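Local atomic coordinates of EIAV protease (Equine infectious anemia virus, PDB entry 1FMB), a protein that probably cleaves viral polyproteins as a dimeric retroviral aspartic protease, held here in complex with the inhibitor HBY-793. Residues T51-V56 against L81-P86. The protein carries 1 engineered substitution. Numbering follows the deposited sequence.
Sequences TGIGGV and LVADIP. Engineered in segment 51-56: G54 (natural residue Ile). With HYB ([2-(2-methyl-propane-2-sulfonylmethyl)-3-naphthalen-1-yl-propionyl-valinyl]-phenylalaninol), chain B.
I53 and L81 meet through torsions that aim the two branches of the isoleucine at different partners. At I53 a chi1 of 52° sets CG1 between the backbone N and the carbonyl carbon and leaves CG2 beside the N, where it meets L81. An extended chi2 then points CD1 on toward A83. L81 has its CG beside its own backbone N (chi1 -58°), and CD1 reaches across to I53. The CG2 methyl of I53 lies 3.5 Å from CD1 of L81, with the two side chains running past each other in opposite directions. CD1 of I53 takes the second partner, CB of A83, more loosely at 4.3 Å. The contact is purely apolar and buried. It joins the first arm of the flap hairpin of the retroviral protease fold, strand 53-55, to the end of strand 74-83. Strand 58-71 supplies the other arm, where V60 bonds to I53 through the backbone. It pairs antiparallel with both strands in one mixed sheet. The flap also holds the inhibitor. The N-H of G54, an engineered residue, donates to the sulfonyl oxygen O2 of HYB at 3.1 Å. The O of G54 accepts a bond from N25 of HYB at 3.0 Å, with an N-H...O angle of 156°. Both bonds use the main chain of G54. I53 touches the inhibitor as well, its CG2 lying 3.4 Å from the sulfonyl oxygen O3 of HYB. That one methyl therefore meets both L81 and the ligand. V56 of the second subunit packs on I53 across the dimer.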
ATOM      1  N   THR A  51      17.936  -5.335  -6.844  1.00 17.21           N
ATOM      2  CA  THR A  51      17.874  -6.523  -5.974  1.00 21.09           C
ATOM      3  C   THR A  51      16.495  -6.826  -5.361  1.00 22.02           C
ATOM      4  O   THR A  51      16.371  -7.309  -4.231  1.00 25.19           O
ATOM      5  CB  THR A  51      18.654  -6.315  -4.667  1.00 22.32           C
ATOM      6  OG1 THR A  51      18.171  -5.094  -4.053  1.00 23.69           O
ATOM      7  CG2 THR A  51      20.148  -6.259  -4.996  1.00 22.49           C
ATOM      8  N   GLY A  52      15.445  -6.608  -6.072  1.00 14.99           N
ATOM      9  CA  GLY A  52      14.064  -6.861  -5.934  1.00 13.07           C
ATOM     10  C   GLY A  52      13.212  -6.184  -4.906  1.00 10.93           C
ATOM     11  O   GLY A  52      13.711  -5.343  -4.165  1.00 13.04           O
ATOM     12  N   ILE A  53      11.930  -6.530  -4.988  1.00 11.12           N
ATOM     13  CA  ILE A  53      11.017  -5.985  -3.974  1.00 11.21           C
ATOM     14  C   ILE A  53      10.285  -7.204  -3.381  1.00 12.73           C
ATOM     15  O   ILE A  53      10.136  -8.266  -4.012  1.00 12.29           O
ATOM     16  CB  ILE A  53       9.998  -5.011  -4.630  1.00 10.42           C
ATOM     17  CG1 ILE A  53       9.371  -5.759  -5.773  1.00 10.54           C
ATOM     18  CG2 ILE A  53      10.770  -3.720  -4.870  1.00 13.19           C
ATOM     19  CD1 ILE A  53       8.390  -4.875  -6.524  1.00 18.07           C
ATOM     20  N   GLY A  54       9.759  -7.037  -2.155  1.00 12.42           N
ATOM     21  CA  GLY A  54       9.028  -8.111  -1.479  1.00 11.80           C
ATOM     22  C   GLY A  54       7.629  -7.586  -1.244  1.00 10.12           C
ATOM     23  O   GLY A  54       7.455  -6.405  -0.943  1.00 15.17           O
ATOM     24  N   GLY A  55       6.661  -8.495  -1.371  1.00 11.16           N
ATOM     25  CA  GLY A  55       5.279  -8.149  -1.130  1.00 15.19           C
ATOM     26  C   GLY A  55       4.595  -9.446  -0.696  1.00 19.35           C
ATOM     27  O   GLY A  55       5.187 -10.457  -0.259  1.00 18.04           O
ATOM     28  N   VAL A  56       3.276  -9.332  -0.775  0.50 17.96           N
ATOM     29  CA  VAL A  56       2.421 -10.430  -0.365  0.50 20.27           C
ATOM     30  C   VAL A  56       2.872 -11.838  -0.710  0.50 19.42           C
ATOM     31  O   VAL A  56       3.053 -12.636   0.223  0.50 21.63           O
ATOM     32  CB  VAL A  56       1.034 -10.093  -0.981  0.50 22.69           C
ATOM     33  CG1 VAL A  56       0.235 -11.302  -1.426  0.50 25.18           C
ATOM     34  CG2 VAL A  56       0.319  -9.300   0.101  0.50 18.94           C
ATOM     35  N   LEU A  81      11.914   1.815  -9.698  1.00  9.61           N
ATOM     36  CA  LEU A  81      12.177   0.409 -10.021  1.00 12.60           C
ATOM     37  C   LEU A  81      11.217  -0.021 -11.118  1.00 10.85           C
ATOM     38  O   LEU A  81      10.163   0.635 -11.373  1.00 13.47           O
ATOM     39  CB  LEU A  81      11.876  -0.473  -8.793  1.00 11.87           C
ATOM     40  CG  LEU A  81      12.696  -0.072  -7.554  1.00 15.45           C
ATOM     41  CD1 LEU A  81      12.381  -1.000  -6.392  1.00 19.32           C
ATOM     42  CD2 LEU A  81      14.179  -0.118  -7.898  1.00 15.15           C
ATOM     43  N   VAL A  82      11.517  -1.062 -11.882  1.00 12.03           N
ATOM     44  CA  VAL A  82      10.644  -1.610 -12.943  1.00  8.01           C
ATOM     45  C   VAL A  82      10.399  -3.100 -12.622  1.00 13.49           C
ATOM     46  O   VAL A  82      11.348  -3.850 -12.310  1.00 12.94           O
ATOM     47  CB  VAL A  82      11.264  -1.453 -14.335  1.00 10.14           C
ATOM     48  CG1 VAL A  82      10.271  -2.008 -15.331  1.00  7.74           C
ATOM     49  CG2 VAL A  82      11.636   0.009 -14.597  1.00 13.43           C
ATOM     50  N   ALA A  83       9.162  -3.577 -12.607  1.00 10.49           N
ATOM     51  CA  ALA A  83       8.908  -4.998 -12.281  1.00  9.20           C
ATOM     52  C   ALA A  83       7.636  -5.506 -12.887  1.00 10.35           C
ATOM     53  O   ALA A  83       6.752  -4.704 -13.275  1.00 10.90           O
ATOM     54  CB  ALA A  83       8.912  -5.156 -10.737  1.00 12.20           C
ATOM     55  N   ASP A  84       7.513  -6.871 -13.094  1.00  6.88           N
ATOM     56  CA  ASP A  84       6.250  -7.296 -13.703  1.00 10.47           C
ATOM     57  C   ASP A  84       5.133  -7.362 -12.663  1.00 14.29           C
ATOM     58  O   ASP A  84       4.785  -8.467 -12.216  1.00 17.32           O
ATOM     59  CB  ASP A  84       6.396  -8.735 -14.228  1.00 11.55           C
ATOM     60  CG  ASP A  84       7.173  -8.711 -15.533  1.00 22.82           C
ATOM     61  OD1 ASP A  84       6.982  -7.781 -16.335  1.00 21.99           O
ATOM     62  OD2 ASP A  84       7.969  -9.645 -15.774  1.00 23.33           O
ATOM     63  N   ILE A  85       4.603  -6.231 -12.257  1.00 11.81           N
ATOM     64  CA  ILE A  85       3.529  -6.134 -11.289  1.00 14.36           C
ATOM     65  C   ILE A  85       2.307  -5.583 -12.022  1.00 14.97           C
ATOM     66  O   ILE A  85       2.456  -5.068 -13.115  1.00 15.96           O
ATOM     67  CB  ILE A  85       3.918  -5.350 -10.035  1.00 11.10           C
ATOM     68  CG1 ILE A  85       4.325  -3.898 -10.320  1.00 14.23           C
ATOM     69  CG2 ILE A  85       5.112  -6.076  -9.411  1.00 13.36           C
ATOM     70  CD1 ILE A  85       4.248  -3.007  -9.072  1.00 13.95           C
ATOM     71  N   PRO A  86       1.107  -5.693 -11.448  1.00 17.16           N
ATOM     72  CA  PRO A  86      -0.111  -5.314 -12.137  1.00 18.40           C
ATOM     73  C   PRO A  86      -0.352  -3.833 -12.256  1.00 15.87           C
ATOM     74  O   PRO A  86      -1.195  -3.479 -13.070  1.00 18.68           O
ATOM     75  CB  PRO A  86      -1.202  -5.870 -11.174  1.00 19.87           C
ATOM     76  CG  PRO A  86      -0.455  -6.933 -10.460  1.00 19.52           C
ATOM     77  CD  PRO A  86       0.905  -6.373 -10.174  1.00 19.36           C
TER
HETATM   78  S1  HYB B 201      10.656  -3.671  -0.307  0.50 15.61           S
HETATM   79  O2  HYB B 201      10.933  -5.053  -0.032  0.50 19.88           O
HETATM   80  O3  HYB B 201      10.048  -3.333  -1.553  0.50 19.03           O
HETATM   81  C4  HYB B 201       8.799  -7.104   4.899  0.50 22.25           C
HETATM   82  C5  HYB B 201       8.998  -7.159   3.553  0.50 22.47           C
HETATM   83  C6  HYB B 201       8.626  -6.034   2.715  0.50 20.42           C
HETATM   84  C7  HYB B 201       8.083  -4.928   3.265  0.50 16.97           C
HETATM   85  C8  HYB B 201       7.838  -4.839   4.741  0.50 19.85           C
HETATM   86  C9  HYB B 201       8.220  -5.943   5.515  0.50 22.66           C
HETATM   87  C10 HYB B 201       8.034  -5.914   6.939  0.50 19.04           C
HETATM   88  C11 HYB B 201       7.469  -4.812   7.526  0.50 18.84           C
HETATM   89  C12 HYB B 201       7.073  -3.696   6.739  0.50 23.42           C
HETATM   90  C13 HYB B 201       7.265  -3.719   5.355  0.50 17.94           C
HETATM   91  O14 HYB B 201       1.578  -2.172   1.336  0.50 12.26           O
HETATM   92  C15 HYB B 201       1.112  -3.199   0.386  0.50  8.24           C
HETATM   93  N16 HYB B 201       3.460  -3.563  -0.121  0.50  8.13           N
HETATM   94  C17 HYB B 201       2.250  -4.257   0.353  0.50  9.99           C
HETATM   95  C18 HYB B 201       2.551  -4.823   1.762  0.50  6.21           C
HETATM   96  C19 HYB B 201       3.414  -6.059   1.912  0.50  6.94           C
HETATM   97  C20 HYB B 201       4.786  -6.012   2.183  0.50 16.39           C
HETATM   98  C21 HYB B 201       5.563  -7.160   2.377  0.50 20.94           C
HETATM   99  C22 HYB B 201       4.945  -8.413   2.289  0.50 21.72           C
HETATM  100  C23 HYB B 201       3.576  -8.488   2.045  0.50 17.14           C
HETATM  101  C24 HYB B 201       2.817  -7.330   1.855  0.50 16.26           C
HETATM  102  N25 HYB B 201       6.471  -3.629  -0.611  0.50  9.11           N
HETATM  103  C26 HYB B 201       5.433  -3.054  -1.505  0.50  4.80           C
HETATM  104  C27 HYB B 201       4.178  -3.969  -1.232  0.50  7.43           C
HETATM  105  O28 HYB B 201       3.813  -4.896  -1.938  0.50  8.24           O
HETATM  106  C29 HYB B 201       5.836  -3.009  -2.999  0.50  7.39           C
HETATM  107  C30 HYB B 201       4.618  -2.744  -3.900  0.50  6.71           C
HETATM  108  C31 HYB B 201       6.927  -1.920  -3.131  0.50  7.05           C
HETATM  109  C32 HYB B 201       7.298  -2.886   0.176  0.50  9.72           C
HETATM  110  O33 HYB B 201       7.240  -1.652   0.243  0.50 12.45           O
HETATM  111  C34 HYB B 201       8.267  -3.695   1.064  0.50 12.18           C
HETATM  112  C35 HYB B 201       7.624  -3.689   2.475  0.50 12.81           C
HETATM  113  C36 HYB B 201       9.708  -3.091   1.090  0.50 11.71           C
HETATM  114  C37 HYB B 201      12.037  -1.249  -0.611  0.50 20.06           C
HETATM  115  C38 HYB B 201      12.245  -2.741  -0.248  0.50 17.42           C
HETATM  116  C39 HYB B 201      13.120  -3.359  -1.366  0.50 16.30           C
HETATM  117  C40 HYB B 201      12.915  -2.920   1.137  0.50 19.07           C